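Side-chain contact in probable oxidoreductase protein (Rhizobium etli, PDB 4FB5), which probably acts as a nucleotide-dependent oxidoreductase of the GFO/IDH/MocA family, pairing a Rossmann-type domain with a C-terminal sheet domain: residues S216-L221 / M259-G264. Residues are numbered along the deposited sequence; the frame is centred on the assembly and turned at random.
Sequences SLLWYL and MRLDGG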
loop_
_atom_site.group_PDB
_atom_site.type_symbol
_atom_site.label_atom_id
_atom_site.label_comp_id
_atom_site.label_asym_id
_atom_site.label_seq_id
_atom_site.Cartn_x
_atom_site.Cartn_y
_atom_site.Cartn_z
ATOM N N SER A 216 -9.267 -13.025 21.334
ATOM C CA SER A 216 -8.971 -14.379 20.953
ATOM C C SER A 216 -7.616 -14.390 20.282
ATOM O O SER A 216 -6.832 -15.322 20.499
ATOM C CB SER A 216 -10.059 -15.007 20.088
ATOM O OG SER A 216 -10.012 -14.598 18.738
ATOM N N LEU A 217 -7.283 -13.335 19.519
ATOM C CA LEU A 217 -5.954 -13.343 18.905
ATOM C C LEU A 217 -4.816 -13.186 19.915
ATOM O O LEU A 217 -3.829 -13.927 19.850
ATOM C CB LEU A 217 -5.822 -12.348 17.752
ATOM C CG LEU A 217 -6.657 -12.644 16.497
ATOM C CD1 LEU A 217 -6.652 -11.393 15.619
ATOM C CD2 LEU A 217 -6.182 -13.894 15.721
ATOM N N LEU A 218 -4.957 -12.246 20.855
ATOM C CA LEU A 218 -3.944 -12.080 21.869
ATOM C C LEU A 218 -3.789 -13.389 22.670
ATOM O O LEU A 218 -2.690 -13.682 23.200
ATOM C CB LEU A 218 -4.246 -10.884 22.761
ATOM C CG LEU A 218 -4.357 -9.552 21.998
ATOM C CD1 LEU A 218 -4.479 -8.392 22.892
ATOM C CD2 LEU A 218 -3.199 -9.305 21.063
ATOM N N TRP A 219 -4.865 -14.186 22.705
ATOM C CA TRP A 219 -4.874 -15.363 23.514
ATOM C C TRP A 219 -4.002 -16.357 22.823
ATOM O O TRP A 219 -3.035 -16.859 23.385
ATOM C CB TRP A 219 -6.279 -15.942 23.675
ATOM C CG TRP A 219 -6.202 -17.281 24.287
ATOM C CD1 TRP A 219 -5.930 -17.559 25.602
ATOM C CD2 TRP A 219 -6.287 -18.566 23.618
ATOM N NE1 TRP A 219 -5.872 -18.929 25.806
ATOM C CE2 TRP A 219 -6.106 -19.570 24.614
ATOM C CE3 TRP A 219 -6.565 -18.966 22.302
ATOM C CZ2 TRP A 219 -6.176 -20.947 24.324
ATOM C CZ3 TRP A 219 -6.639 -20.343 22.016
ATOM C CH2 TRP A 219 -6.427 -21.310 23.029
ATOM N N TYR A 220 -4.361 -16.639 21.580
ATOM C CA TYR A 220 -3.625 -17.556 20.697
ATOM C C TYR A 220 -2.134 -17.289 20.655
ATOM O O TYR A 220 -1.329 -18.215 20.713
ATOM C CB TYR A 220 -4.159 -17.389 19.307
ATOM C CG TYR A 220 -3.628 -18.366 18.333
ATOM C CD1 TYR A 220 -3.847 -19.743 18.504
ATOM C CD2 TYR A 220 -2.939 -17.932 17.208
ATOM C CE1 TYR A 220 -3.355 -20.648 17.577
ATOM C CE2 TYR A 220 -2.442 -18.811 16.299
ATOM C CZ TYR A 220 -2.654 -20.166 16.475
ATOM O OH TYR A 220 -2.151 -21.040 15.546
ATOM N N LEU A 221 -1.782 -16.012 20.554
ATOM C CA LEU A 221 -0.398 -15.579 20.429
ATOM C C LEU A 221 0.363 -15.494 21.775
ATOM O O LEU A 221 1.564 -15.808 21.837
ATOM C CB LEU A 221 -0.369 -14.213 19.744
ATOM C CG LEU A 221 -0.692 -14.249 18.253
ATOM C CD1 LEU A 221 -0.816 -12.833 17.660
ATOM C CD2 LEU A 221 0.373 -15.024 17.537
HETATM N N MSE A 259 -4.083 -2.308 28.234
HETATM C CA MSE A 259 -4.055 -3.568 28.963
HETATM C C MSE A 259 -2.658 -4.037 29.350
HETATM O O MSE A 259 -1.667 -3.377 29.078
HETATM C CB MSE A 259 -4.752 -4.687 28.198
HETATM C CG MSE A 259 -5.791 -4.225 27.219
HETATM SE SE MSE A 259 -6.620 -5.691 26.165
HETATM C CE MSE A 259 -5.251 -5.920 24.779
ATOM N N ARG A 260 -2.626 -5.187 30.013
ATOM C CA ARG A 260 -1.413 -5.915 30.324
ATOM C C ARG A 260 -1.750 -7.373 30.128
ATOM O O ARG A 260 -2.725 -7.855 30.665
ATOM C CB ARG A 260 -0.999 -5.667 31.770
ATOM C CG ARG A 260 -0.531 -4.253 32.030
ATOM C CD ARG A 260 0.911 -4.128 31.636
ATOM N NE ARG A 260 1.406 -2.762 31.622
ATOM C CZ ARG A 260 2.643 -2.440 31.263
ATOM N NH1 ARG A 260 3.497 -3.392 30.878
ATOM N NH2 ARG A 260 3.024 -1.172 31.288
ATOM N N LEU A 261 -0.990 -8.077 29.322
ATOM C CA LEU A 261 -1.239 -9.484 29.208
ATOM C C LEU A 261 -0.272 -10.256 30.071
ATOM O O LEU A 261 0.597 -9.693 30.767
ATOM C CB LEU A 261 -1.059 -9.958 27.782
ATOM C CG LEU A 261 -1.590 -9.104 26.650
ATOM C CD1 LEU A 261 -0.824 -9.405 25.364
ATOM C CD2 LEU A 261 -3.085 -9.354 26.478
ATOM N N ASP A 262 -0.462 -11.565 29.998
ATOM C CA ASP A 262 0.489 -12.567 30.428
ATOM C C ASP A 262 1.893 -12.112 30.116
ATOM O O ASP A 262 2.192 -11.712 28.965
ATOM C CB ASP A 262 0.225 -13.850 29.652
ATOM C CG ASP A 262 -0.054 -15.029 30.558
ATOM O OD1 ASP A 262 0.857 -15.396 31.371
ATOM O OD2 ASP A 262 -1.190 -15.584 30.441
ATOM N N GLY A 263 2.743 -12.146 31.139
ATOM C CA GLY A 263 4.162 -11.817 30.963
ATOM C C GLY A 263 4.487 -10.331 31.095
ATOM O O GLY A 263 5.613 -9.897 30.727
ATOM N N GLY A 264 3.527 -9.557 31.623
ATOM C CA GLY A 264 3.608 -8.087 31.607
ATOM C C GLY A 264 3.635 -7.318 30.262
ATOM O O GLY A 264 3.927 -6.123 30.274
#
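Leu-218, on the last turns of helix 206-221, meets Met-259 and Leu-261 at the end of strand 254-261, and the meeting is purely apolar, with no hydrogen bond across it. One methyl of Leu-218, CD1, serves both partners. Leu-218 and Met-259, the latter built as selenomethionine, reach toward each other tip to tip, CD1 facing the terminal CE. Met-259 manages this because its chain, extended at chi2, bends at chi3 (-82°) and swings CE toward the helix; the unbranched chain is long enough for its terminal methyl to reach the leucine methyl after that bend. Leu-261 crosses Leu-218 at about a right angle, its CD2 lying 4.0 Å from CD1 and 4.2 Å from CB of Leu-218, so this branch packs beside the leucine stem as well as its end.

Polar interactions lie on the other side of the strand. Arg-260, between the two apolar residues, makes no contact with segment 216-221, and its side chain leaves the strand on the face opposite to Met-259 and Leu-261; its NH1 donates to the carbonyl O of Gly-264 (2.8 Å), which lies almost in the guanidinium plane, though the N-H...O angle of 138° is bent. Its NH2 forms a salt bridge with Asp-231 of the second subunit. The glycines suit the turn: Gly-263 and Gly-264 both have positive phi, a backbone region readily open to glycine.

Met-380 of helix 367-385 also touches Met-259. The strand end thus has two chemistries: aliphatic groups pack a helix onto the sheet of the C-terminal domain through shape and burial, while the intervening arginine turns its charge to the subunit interface.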